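Pumilio homology domain family member 4 (Saccharomyces cerevisiae, PDB 3BWT) binds mRNA through the Pumilio homology domain present here, a curved stack of helical repeats that takes up single-stranded RNA. Local coordinates at residues E112-I115 against V116-L120; G180-E183 against Q184-L188; Y301-K304 against R305-I309; G316-R319 against N320-H323. One frame throughout, in Å; residues are numbered along the deposited sequence.

Contact 1. Residues E112-I115 against V116-L120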
loop_
_atom_site.group_PDB
_atom_site.type_symbol
_atom_site.label_atom_id
_atom_site.label_comp_id
_atom_site.label_asym_id
_atom_site.label_seq_id
_atom_site.Cartn_x
_atom_site.Cartn_y
_atom_site.Cartn_z
ATOM N N GLU A 112 -5.803 12.512 22.122
ATOM C CA GLU A 112 -4.607 11.853 21.628
ATOM C C GLU A 112 -4.573 11.857 20.113
ATOM O O GLU A 112 -3.503 11.962 19.513
ATOM C CB GLU A 112 -4.574 10.404 22.107
ATOM C CG GLU A 112 -3.923 10.190 23.452
ATOM C CD GLU A 112 -4.111 8.769 23.950
ATOM O OE1 GLU A 112 -5.270 8.354 24.179
ATOM O OE2 GLU A 112 -3.095 8.070 24.115
ATOM N N ALA A 113 -5.745 11.710 19.498
ATOM C CA ALA A 113 -5.836 11.652 18.044
ATOM C C ALA A 113 -5.658 13.033 17.457
ATOM O O ALA A 113 -5.037 13.198 16.406
ATOM C CB ALA A 113 -7.156 11.059 17.605
ATOM N N GLN A 114 -6.203 14.033 18.138
ATOM C CA GLN A 114 -6.051 15.401 17.673
ATOM C C GLN A 114 -4.598 15.844 17.730
ATOM O O GLN A 114 -4.117 16.506 16.817
ATOM C CB GLN A 114 -6.956 16.357 18.449
ATOM C CG GLN A 114 -8.362 16.409 17.889
ATOM C CD GLN A 114 -8.367 16.381 16.368
ATOM O OE1 GLN A 114 -9.011 15.524 15.758
ATOM N NE2 GLN A 114 -7.637 17.311 15.749
ATOM N N ILE A 115 -3.894 15.461 18.789
ATOM C CA ILE A 115 -2.464 15.741 18.887
ATOM C C ILE A 115 -1.672 15.074 17.756
ATOM O O ILE A 115 -0.709 15.644 17.236
ATOM C CB ILE A 115 -1.885 15.319 20.260
ATOM C CG1 ILE A 115 -2.377 16.262 21.362
ATOM C CG2 ILE A 115 -0.363 15.293 20.224
ATOM C CD1 ILE A 115 -1.981 15.835 22.767
ATOM N N VAL A 116 -2.082 13.869 17.370
ATOM C CA VAL A 116 -1.392 13.174 16.301
ATOM C C VAL A 116 -1.678 13.811 14.944
ATOM O O VAL A 116 -0.747 14.130 14.216
ATOM C CB VAL A 116 -1.688 11.662 16.295
ATOM C CG1 VAL A 116 -1.266 11.037 14.977
ATOM C CG2 VAL A 116 -0.970 10.982 17.455
ATOM N N VAL A 117 -2.946 14.022 14.601
ATOM C CA VAL A 117 -3.253 14.664 13.321
ATOM C C VAL A 117 -2.617 16.045 13.268
ATOM O O VAL A 117 -2.022 16.414 12.262
ATOM C CB VAL A 117 -4.774 14.775 13.029
ATOM C CG1 VAL A 117 -5.497 13.496 13.424
ATOM C CG2 VAL A 117 -5.381 15.958 13.754
ATOM N N ASP A 118 -2.725 16.803 14.354
ATOM C CA ASP A 118 -2.155 18.145 14.382
ATOM C C ASP A 118 -0.660 18.073 14.090
ATOM O O ASP A 118 -0.113 18.944 13.416
ATOM C CB ASP A 118 -2.390 18.824 15.733
ATOM C CG ASP A 118 -3.818 19.318 15.913
ATOM O OD1 ASP A 118 -4.676 19.049 15.038
ATOM O OD2 ASP A 118 -4.077 19.981 16.946
ATOM N N SER A 119 -0.012 17.024 14.592
ATOM C CA SER A 119 1.438 16.898 14.510
ATOM C C SER A 119 1.910 16.383 13.165
ATOM O O SER A 119 3.008 16.715 12.733
ATOM C CB SER A 119 1.967 15.971 15.600
ATOM O OG SER A 119 2.094 16.649 16.831
ATOM N N LEU A 120 1.088 15.561 12.517
ATOM C CA LEU A 120 1.451 14.969 11.236
ATOM C C LEU A 120 1.010 15.819 10.061
ATOM O O LEU A 120 1.718 15.928 9.074
ATOM C CB LEU A 120 0.848 13.572 11.107
ATOM C CG LEU A 120 1.456 12.526 12.040
ATOM C CD1 LEU A 120 0.703 11.203 11.984
ATOM C CD2 LEU A 120 2.929 12.338 11.695
#

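Contact 2. Residues G180-E183 against Q184-L188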
loop_
_atom_site.group_PDB
_atom_site.type_symbol
_atom_site.label_atom_id
_atom_site.label_comp_id
_atom_site.label_asym_id
_atom_site.label_seq_id
_atom_site.Cartn_x
_atom_site.Cartn_y
_atom_site.Cartn_z
ATOM N N GLY A 180 -10.959 4.336 3.507
ATOM C CA GLY A 180 -11.711 5.539 3.234
ATOM C C GLY A 180 -13.213 5.333 3.222
ATOM O O GLY A 180 -13.711 4.297 2.774
ATOM N N THR A 181 -13.917 6.326 3.758
ATOM C CA THR A 181 -15.349 6.521 3.562
ATOM C C THR A 181 -15.695 6.546 2.075
ATOM O O THR A 181 -14.888 6.997 1.251
ATOM C CB THR A 181 -15.743 7.892 4.123
ATOM O OG1 THR A 181 -16.066 7.779 5.515
ATOM C CG2 THR A 181 -16.920 8.462 3.368
ATOM N N THR A 182 -16.892 6.082 1.726
ATOM C CA THR A 182 -17.354 6.128 0.334
ATOM C C THR A 182 -17.176 7.516 -0.285
ATOM O O THR A 182 -16.715 7.651 -1.422
ATOM C CB THR A 182 -18.835 5.701 0.210
ATOM O OG1 THR A 182 -18.968 4.317 0.558
ATOM C CG2 THR A 182 -19.339 5.908 -1.211
ATOM N N GLU A 183 -17.540 8.541 0.476
ATOM C CA GLU A 183 -17.391 9.924 0.042
ATOM C C GLU A 183 -15.916 10.270 -0.174
ATOM O O GLU A 183 -15.555 10.910 -1.169
ATOM C CB GLU A 183 -18.018 10.876 1.065
ATOM C CG GLU A 183 -17.903 12.349 0.699
ATOM C CD GLU A 183 -18.805 13.246 1.538
ATOM O OE1 GLU A 183 -19.024 12.936 2.730
ATOM O OE2 GLU A 183 -19.292 14.267 1.003
ATOM N N GLN A 184 -15.071 9.847 0.762
ATOM C CA GLN A 184 -13.637 10.069 0.651
ATOM C C GLN A 184 -13.072 9.345 -0.569
ATOM O O GLN A 184 -12.366 9.941 -1.382
ATOM C CB GLN A 184 -12.919 9.593 1.919
ATOM C CG GLN A 184 -12.954 10.568 3.073
ATOM C CD GLN A 184 -12.669 9.888 4.395
ATOM O OE1 GLN A 184 -12.859 8.678 4.534
ATOM N NE2 GLN A 184 -12.219 10.663 5.381
ATOM N N CYS A 185 -13.384 8.059 -0.695
ATOM C CA CYS A 185 -12.847 7.266 -1.799
ATOM C C CYS A 185 -13.336 7.775 -3.143
ATOM O O CYS A 185 -12.613 7.713 -4.134
ATOM C CB CYS A 185 -13.184 5.783 -1.637
ATOM S SG CYS A 185 -12.441 5.027 -0.178
ATOM N N ASP A 186 -14.565 8.274 -3.176
ATOM C CA ASP A 186 -15.124 8.813 -4.409
ATOM C C ASP A 186 -14.401 10.094 -4.819
ATOM O O ASP A 186 -13.943 10.220 -5.953
ATOM C CB ASP A 186 -16.623 9.073 -4.258
ATOM C CG ASP A 186 -17.468 7.834 -4.529
ATOM O OD1 ASP A 186 -16.904 6.728 -4.679
ATOM O OD2 ASP A 186 -18.710 7.970 -4.588
ATOM N N ASN A 187 -14.289 11.045 -3.900
ATOM C CA ASN A 187 -13.587 12.280 -4.220
ATOM C C ASN A 187 -12.153 12.008 -4.669
ATOM O O ASN A 187 -11.627 12.695 -5.543
ATOM C CB ASN A 187 -13.629 13.263 -3.052
ATOM C CG ASN A 187 -14.995 13.915 -2.888
ATOM O OD1 ASN A 187 -15.776 13.995 -3.838
ATOM N ND2 ASN A 187 -15.287 14.386 -1.680
ATOM N N LEU A 188 -11.542 10.981 -4.089
ATOM C CA LEU A 188 -10.185 10.589 -4.446
ATOM C C LEU A 188 -10.134 9.943 -5.832
ATOM O O LEU A 188 -9.276 10.275 -6.651
ATOM C CB LEU A 188 -9.616 9.635 -3.390
ATOM C CG LEU A 188 -8.229 9.029 -3.626
ATOM C CD1 LEU A 188 -7.229 10.097 -3.989
ATOM C CD2 LEU A 188 -7.781 8.272 -2.392
#

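Contact 3. Residues Y301-K304 against R305-I309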
loop_
_atom_site.group_PDB
_atom_site.type_symbol
_atom_site.label_atom_id
_atom_site.label_comp_id
_atom_site.label_asym_id
_atom_site.label_seq_id
_atom_site.Cartn_x
_atom_site.Cartn_y
_atom_site.Cartn_z
ATOM N N TYR A 301 -17.619 -18.117 -28.365
ATOM C CA TYR A 301 -17.668 -17.361 -29.601
ATOM C C TYR A 301 -16.451 -16.450 -29.726
ATOM O O TYR A 301 -15.909 -16.264 -30.812
ATOM C CB TYR A 301 -18.963 -16.556 -29.698
ATOM C CG TYR A 301 -18.830 -15.324 -30.562
ATOM C CD1 TYR A 301 -18.515 -14.098 -29.995
ATOM C CD2 TYR A 301 -18.990 -15.388 -31.946
ATOM C CE1 TYR A 301 -18.380 -12.966 -30.767
ATOM C CE2 TYR A 301 -18.850 -14.252 -32.732
ATOM C CZ TYR A 301 -18.547 -13.046 -32.123
ATOM O OH TYR A 301 -18.411 -11.899 -32.857
ATOM N N LEU A 302 -16.019 -15.885 -28.607
ATOM C CA LEU A 302 -14.863 -15.001 -28.606
ATOM C C LEU A 302 -13.564 -15.800 -28.710
ATOM O O LEU A 302 -12.638 -15.404 -29.414
ATOM C CB LEU A 302 -14.868 -14.108 -27.359
ATOM C CG LEU A 302 -15.906 -12.975 -27.317
ATOM C CD1 LEU A 302 -15.911 -12.253 -25.965
ATOM C CD2 LEU A 302 -15.687 -11.975 -28.445
ATOM N N TYR A 303 -13.503 -16.930 -28.013
ATOM C CA TYR A 303 -12.314 -17.781 -28.019
ATOM C C TYR A 303 -12.000 -18.321 -29.415
ATOM O O TYR A 303 -10.861 -18.251 -29.894
ATOM C CB TYR A 303 -12.491 -18.944 -27.043
ATOM C CG TYR A 303 -11.381 -19.967 -27.099
ATOM C CD1 TYR A 303 -10.146 -19.718 -26.501
ATOM C CD2 TYR A 303 -11.563 -21.188 -27.754
ATOM C CE1 TYR A 303 -9.121 -20.660 -26.548
ATOM C CE2 TYR A 303 -10.551 -22.134 -27.806
ATOM C CZ TYR A 303 -9.333 -21.866 -27.201
ATOM O OH TYR A 303 -8.329 -22.803 -27.244
ATOM N N LYS A 304 -13.020 -18.873 -30.057
ATOM C CA LYS A 304 -12.889 -19.377 -31.409
ATOM C C LYS A 304 -12.529 -18.235 -32.346
ATOM O O LYS A 304 -11.737 -18.410 -33.276
ATOM C CB LYS A 304 -14.184 -20.070 -31.852
ATOM C CG LYS A 304 -14.469 -21.366 -31.084
ATOM C CD LYS A 304 -13.192 -22.202 -30.946
ATOM C CE LYS A 304 -13.450 -23.568 -30.319
ATOM N NZ LYS A 304 -12.188 -24.368 -30.217
ATOM N N ARG A 305 -13.099 -17.063 -32.090
ATOM C CA ARG A 305 -12.788 -15.899 -32.900
ATOM C C ARG A 305 -11.312 -15.486 -32.767
ATOM O O ARG A 305 -10.632 -15.252 -33.772
ATOM C CB ARG A 305 -13.730 -14.742 -32.577
ATOM C CG ARG A 305 -13.477 -13.547 -33.457
ATOM C CD ARG A 305 -14.465 -12.424 -33.205
ATOM N NE ARG A 305 -14.191 -11.262 -34.044
ATOM C CZ ARG A 305 -14.896 -10.133 -34.020
ATOM N NH1 ARG A 305 -15.948 -10.005 -33.214
ATOM N NH2 ARG A 305 -14.563 -9.135 -34.824
ATOM N N LEU A 306 -10.832 -15.407 -31.546
ATOM C CA LEU A 306 -9.418 -15.152 -31.292
ATOM C C LEU A 306 -8.539 -16.242 -31.894
ATOM O O LEU A 306 -7.551 -15.956 -32.566
ATOM C CB LEU A 306 -9.143 -15.080 -29.792
ATOM C CG LEU A 306 -9.763 -13.960 -28.960
ATOM C CD1 LEU A 306 -9.449 -14.192 -27.495
ATOM C CD2 LEU A 306 -9.219 -12.624 -29.396
ATOM N N SER A 307 -8.881 -17.498 -31.614
ATOM C CA SER A 307 -8.110 -18.626 -32.111
ATOM C C SER A 307 -7.859 -18.542 -33.607
ATOM O O SER A 307 -6.744 -18.793 -34.066
ATOM C CB SER A 307 -8.816 -19.933 -31.789
ATOM O OG SER A 307 -8.703 -20.233 -30.419
ATOM N N GLU A 308 -8.884 -18.190 -34.375
ATOM C CA GLU A 308 -8.749 -18.282 -35.826
ATOM C C GLU A 308 -7.889 -17.184 -36.435
ATOM O O GLU A 308 -7.405 -17.322 -37.558
ATOM C CB GLU A 308 -10.104 -18.416 -36.531
ATOM C CG GLU A 308 -11.124 -17.334 -36.229
ATOM C CD GLU A 308 -12.531 -17.763 -36.630
ATOM O OE1 GLU A 308 -12.746 -18.994 -36.793
ATOM O OE2 GLU A 308 -13.408 -16.875 -36.778
ATOM N N ILE A 309 -7.678 -16.105 -35.690
ATOM C CA ILE A 309 -6.730 -15.081 -36.109
ATOM C C ILE A 309 -5.316 -15.407 -35.647
ATOM O O ILE A 309 -4.341 -15.138 -36.348
ATOM C CB ILE A 309 -7.104 -13.719 -35.562
ATOM C CG1 ILE A 309 -8.429 -13.267 -36.165
ATOM C CG2 ILE A 309 -5.986 -12.720 -35.846
ATOM C CD1 ILE A 309 -8.853 -11.892 -35.718
#

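Contact 4. Residues G316-R319 against N320-H323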
loop_
_atom_site.group_PDB
_atom_site.type_symbol
_atom_site.label_atom_id
_atom_site.label_comp_id
_atom_site.label_asym_id
_atom_site.label_seq_id
_atom_site.Cartn_x
_atom_site.Cartn_y
_atom_site.Cartn_z
ATOM N N GLY A 316 6.474 -21.353 -38.454
ATOM C CA GLY A 316 7.886 -21.084 -38.631
ATOM C C GLY A 316 8.577 -20.748 -37.326
ATOM O O GLY A 316 8.484 -21.508 -36.354
ATOM N N PRO A 317 9.267 -19.595 -37.298
ATOM C CA PRO A 317 10.108 -19.125 -36.188
ATOM C C PRO A 317 9.371 -19.099 -34.851
ATOM O O PRO A 317 9.795 -19.770 -33.910
ATOM C CB PRO A 317 10.473 -17.694 -36.607
ATOM C CG PRO A 317 10.340 -17.685 -38.092
ATOM C CD PRO A 317 9.204 -18.614 -38.396
ATOM N N ILE A 318 8.285 -18.335 -34.780
ATOM C CA ILE A 318 7.557 -18.141 -33.536
ATOM C C ILE A 318 7.281 -19.475 -32.859
ATOM O O ILE A 318 7.295 -19.575 -31.633
ATOM C CB ILE A 318 6.220 -17.427 -33.780
ATOM C CG1 ILE A 318 6.465 -16.018 -34.323
ATOM C CG2 ILE A 318 5.368 -17.408 -32.503
ATOM C CD1 ILE A 318 5.214 -15.324 -34.815
ATOM N N ARG A 319 7.047 -20.504 -33.660
ATOM C CA ARG A 319 6.653 -21.804 -33.127
ATOM C C ARG A 319 7.686 -22.430 -32.196
ATOM O O ARG A 319 7.352 -23.269 -31.353
ATOM C CB ARG A 319 6.322 -22.769 -34.265
ATOM C CG ARG A 319 4.949 -22.547 -34.871
ATOM C CD ARG A 319 4.453 -23.810 -35.551
ATOM N NE ARG A 319 4.063 -24.841 -34.590
ATOM C CZ ARG A 319 2.803 -25.110 -34.258
ATOM N NH1 ARG A 319 1.811 -24.425 -34.809
ATOM N NH2 ARG A 319 2.534 -26.065 -33.377
ATOM N N ASN A 320 8.936 -22.018 -32.347
ATOM C CA ASN A 320 10.034 -22.635 -31.613
ATOM C C ASN A 320 10.553 -21.747 -30.490
ATOM O O ASN A 320 11.343 -22.181 -29.644
ATOM C CB ASN A 320 11.156 -23.030 -32.580
ATOM C CG ASN A 320 10.723 -24.116 -33.557
ATOM O OD1 ASN A 320 10.285 -25.197 -33.149
ATOM N ND2 ASN A 320 10.831 -23.828 -34.852
ATOM N N THR A 321 10.092 -20.503 -30.482
ATOM C CA THR A 321 10.422 -19.579 -29.417
ATOM C C THR A 321 9.541 -19.861 -28.205
ATOM O O THR A 321 8.437 -20.385 -28.341
ATOM C CB THR A 321 10.236 -18.127 -29.867
ATOM O OG1 THR A 321 8.844 -17.863 -30.089
ATOM C CG2 THR A 321 11.007 -17.874 -31.154
ATOM N N PRO A 322 10.049 -19.545 -27.011
ATOM C CA PRO A 322 9.289 -19.674 -25.766
ATOM C C PRO A 322 7.933 -18.977 -25.813
ATOM O O PRO A 322 6.932 -19.550 -25.364
ATOM C CB PRO A 322 10.201 -18.995 -24.746
ATOM C CG PRO A 322 11.572 -19.287 -25.255
ATOM C CD PRO A 322 11.470 -19.245 -26.761
ATOM N N HIS A 323 7.900 -17.756 -26.340
ATOM C CA HIS A 323 6.658 -16.982 -26.377
ATOM C C HIS A 323 5.663 -17.530 -27.400
ATOM O O HIS A 323 4.450 -17.549 -27.156
ATOM C CB HIS A 323 6.926 -15.479 -26.577
ATOM C CG HIS A 323 7.572 -15.134 -27.882
ATOM N ND1 HIS A 323 8.841 -15.551 -28.222
ATOM C CD2 HIS A 323 7.131 -14.387 -28.923
ATOM C CE1 HIS A 323 9.145 -15.095 -29.424
ATOM N NE2 HIS A 323 8.125 -14.383 -29.872
#

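Contact 1. Residues E112-I115 against V116-L120
E112-I115 and V116-L120 run on as successive turns of helix 110-120, joined by bonds from each amide to the carbonyl four residues back. V116 N reaches E112 O at 3.2 Å, V117 N meets A113 O at 2.9 Å in an almost straight bond (178° at the hydrogen), and D118 N lies 2.8 Å from Q114 O. The last of these turns is gripped differently. S119 N gives I115 O only a weak bond, and the serine hydroxyl adds its own, S119 OG to I115 O at 3.0 Å. With OG beside its own backbone N (chi1 -81°), S119 folds back along the preceding turn; OG also has a weak bond to S84 O. Elsewhere on the helix, the Q114 chain is kinked at chi2 (-40°) and slants across V117, CD standing 4.0 Å from V117 CG2. V116 lays its CG2 branch against the backbone of the turn before it, 3.4 Å from E112 O. The E112 carboxylate leads away from these turns: OE2 forms a salt bridge with R76, while OE1 is hydrogen-bonded to T109 OG1 and K108 N, which would satisfy the charge of this buried residue. D118 OD1 forms a salt bridge with R121. Three neighbouring helices are touched: 73-83 by E112 and I115, 87-92, at F87, by V116, S119 and L120, and 146-158 by A113, Q114 and V117. Such a helix, lodged between its counterparts before and after it in the chain, is characteristic of the Pumilio fold, in which helical repeats stack side by side into an arc.

Contact 2. Residues G180-E183 against Q184-L188
T181 and Q184 meet at the start of helix 182-193, where T181 holds the N-cap position and Q184 stands three residues on. The arrangement is one half of a capping box: the Q184 side chain accepts the N-H of the N-cap residue, but the T181 hydroxyl makes no capping bond in return. In the side-chain bond T181 N lies 2.7 Å from Q184 OE1, in the plane of the amide carbonyl and bent to 147° at the hydrogen. The glutamine rises with CG beside its backbone N (chi1 -81°) and then runs extended, crossing T181 at about a right angle, and this brings OE1 to the backbone N of T181, close beside its CB. The other end of the amide is also held, since NE2 bonds to P146 O and Q150 OE1 of helix 146-158, fixing how the group is turned. A leucine in its place would probably leave T181 N without this acceptor and P146 O without its donor, weakening the tie between the two helices. Backbone bonds begin the helix proper: C185 N to T181 O at 2.7 Å, nearly along the C=O axis, then D186 N to T182 O at 2.8 Å and N187 N to E183 O at 3.0 Å. The remaining side-chain contacts are looser. E183 and N187 lie alongside one another, pointing the same way, as do T182 and D186, and C185 touches L177 of the preceding helix, 169-179. G180, where that helix has ended, turns its carbonyl to the cysteine, with O 3.3 Å from C185 SG.

Contact 3. Residues Y301-K304 against R305-I309
Y301-K304 and R305-I309 follow each other along helix 300-310, with regular bonds such as L306 N to L302 O at 2.8 Å and S307 N to Y303 O at 2.7 Å. Y303 O takes a second donor, S307 OG at 3.0 Å, which comes in from above the carbonyl plane, 43° out of it. The same hydroxyl sits over one face of the Y303 ring, 3.6 Å above its plane and displaced toward the rim, and has a weak bond to L331 O. The polar end of the tyrosine looks elsewhere, OH bonding to M330 O, while its ring packs edge-to-face with H296. An alanine here would remove ring and hydroxyl alike, and is likely to leave M330 O without this donor and H296 without its aromatic partner. One turn away, Y301 and R305 lie side by side, pointing the same way; the arginine, stretched out from CG to NE, brings NH1 to 3.1 Å from Y301 OH. That bond is weak, only 122° at the hydrogen, with ring and guanidinium planes 64° apart, and NH2 has another weak bond, to N268 OD1. Towards the body of the repeat stack, L302, R305 and L306 meet L267 of helix 256-279, and L306 also packs on A291, L292 and S295 of helix 284-298.

Contact 4. Residues G316-R319 against N320-H323
I318 O is the acceptor shared by two donors of T321. T321 N lies 3.2 Å from I318 O, well above the carbonyl plane (66° out of it), and T321 OG1 stands 2.8 Å from I318 O, although the placing of this hydroxyl is less sure. One residue earlier, N320 N meets P317 O at 2.9 Å in a nearly straight bond, 168° at the hydrogen. The methyl of T321 comes near the same proline carbonyl, with CG2 3.6 Å from P317 O, and the N320 side chain reaches back over the turn until ND2 is 3.6 Å from G316 O. These bonds close a tight turn in the loop after helix 300-310, where residues 317-319 have helical backbone angles without regular helical bonding. T321 is the N-cap of helix 322-328: its OG1 also bonds to G324 N, so the one side chain faces both the turn behind and the helix ahead. Its first torsion (chi1 67°) sets OG1 between the backbone N and the carbonyl carbon, close to the main chain it serves. Further out, R319 N makes a weak bond to G316 O, and G316 itself has a positive phi, which favours glycine. The R319 side chain bends at chi3 and leads away from N320, and NH1 is hydrogen-bonded to L314 O, tying the turn to the loop just before it.

In the fold
Contacts 1 and 3 are partly buried, each within one helix that packs on others of the repeat stack; contacts 2 and 4 lie at the surface and concern helix starts. In both helical contacts a serine hydroxyl doubles a backbone bond, but contact 1 also carries salt bridges, from E112 and D118, whereas contact 3 brings in aromatic rings. Contacts 2 and 4 place a threonine at the N-cap in different ways: T181 is held through its backbone N, T321 caps with its side chain. Contacts 1 and 3 fall on opposite sides of the chain's centre, whereas contacts 3 and 4 both lie towards the C-terminal end, one on helix 300-310 and the other in the loop leading into helix 322-328, about 20 Å between centres.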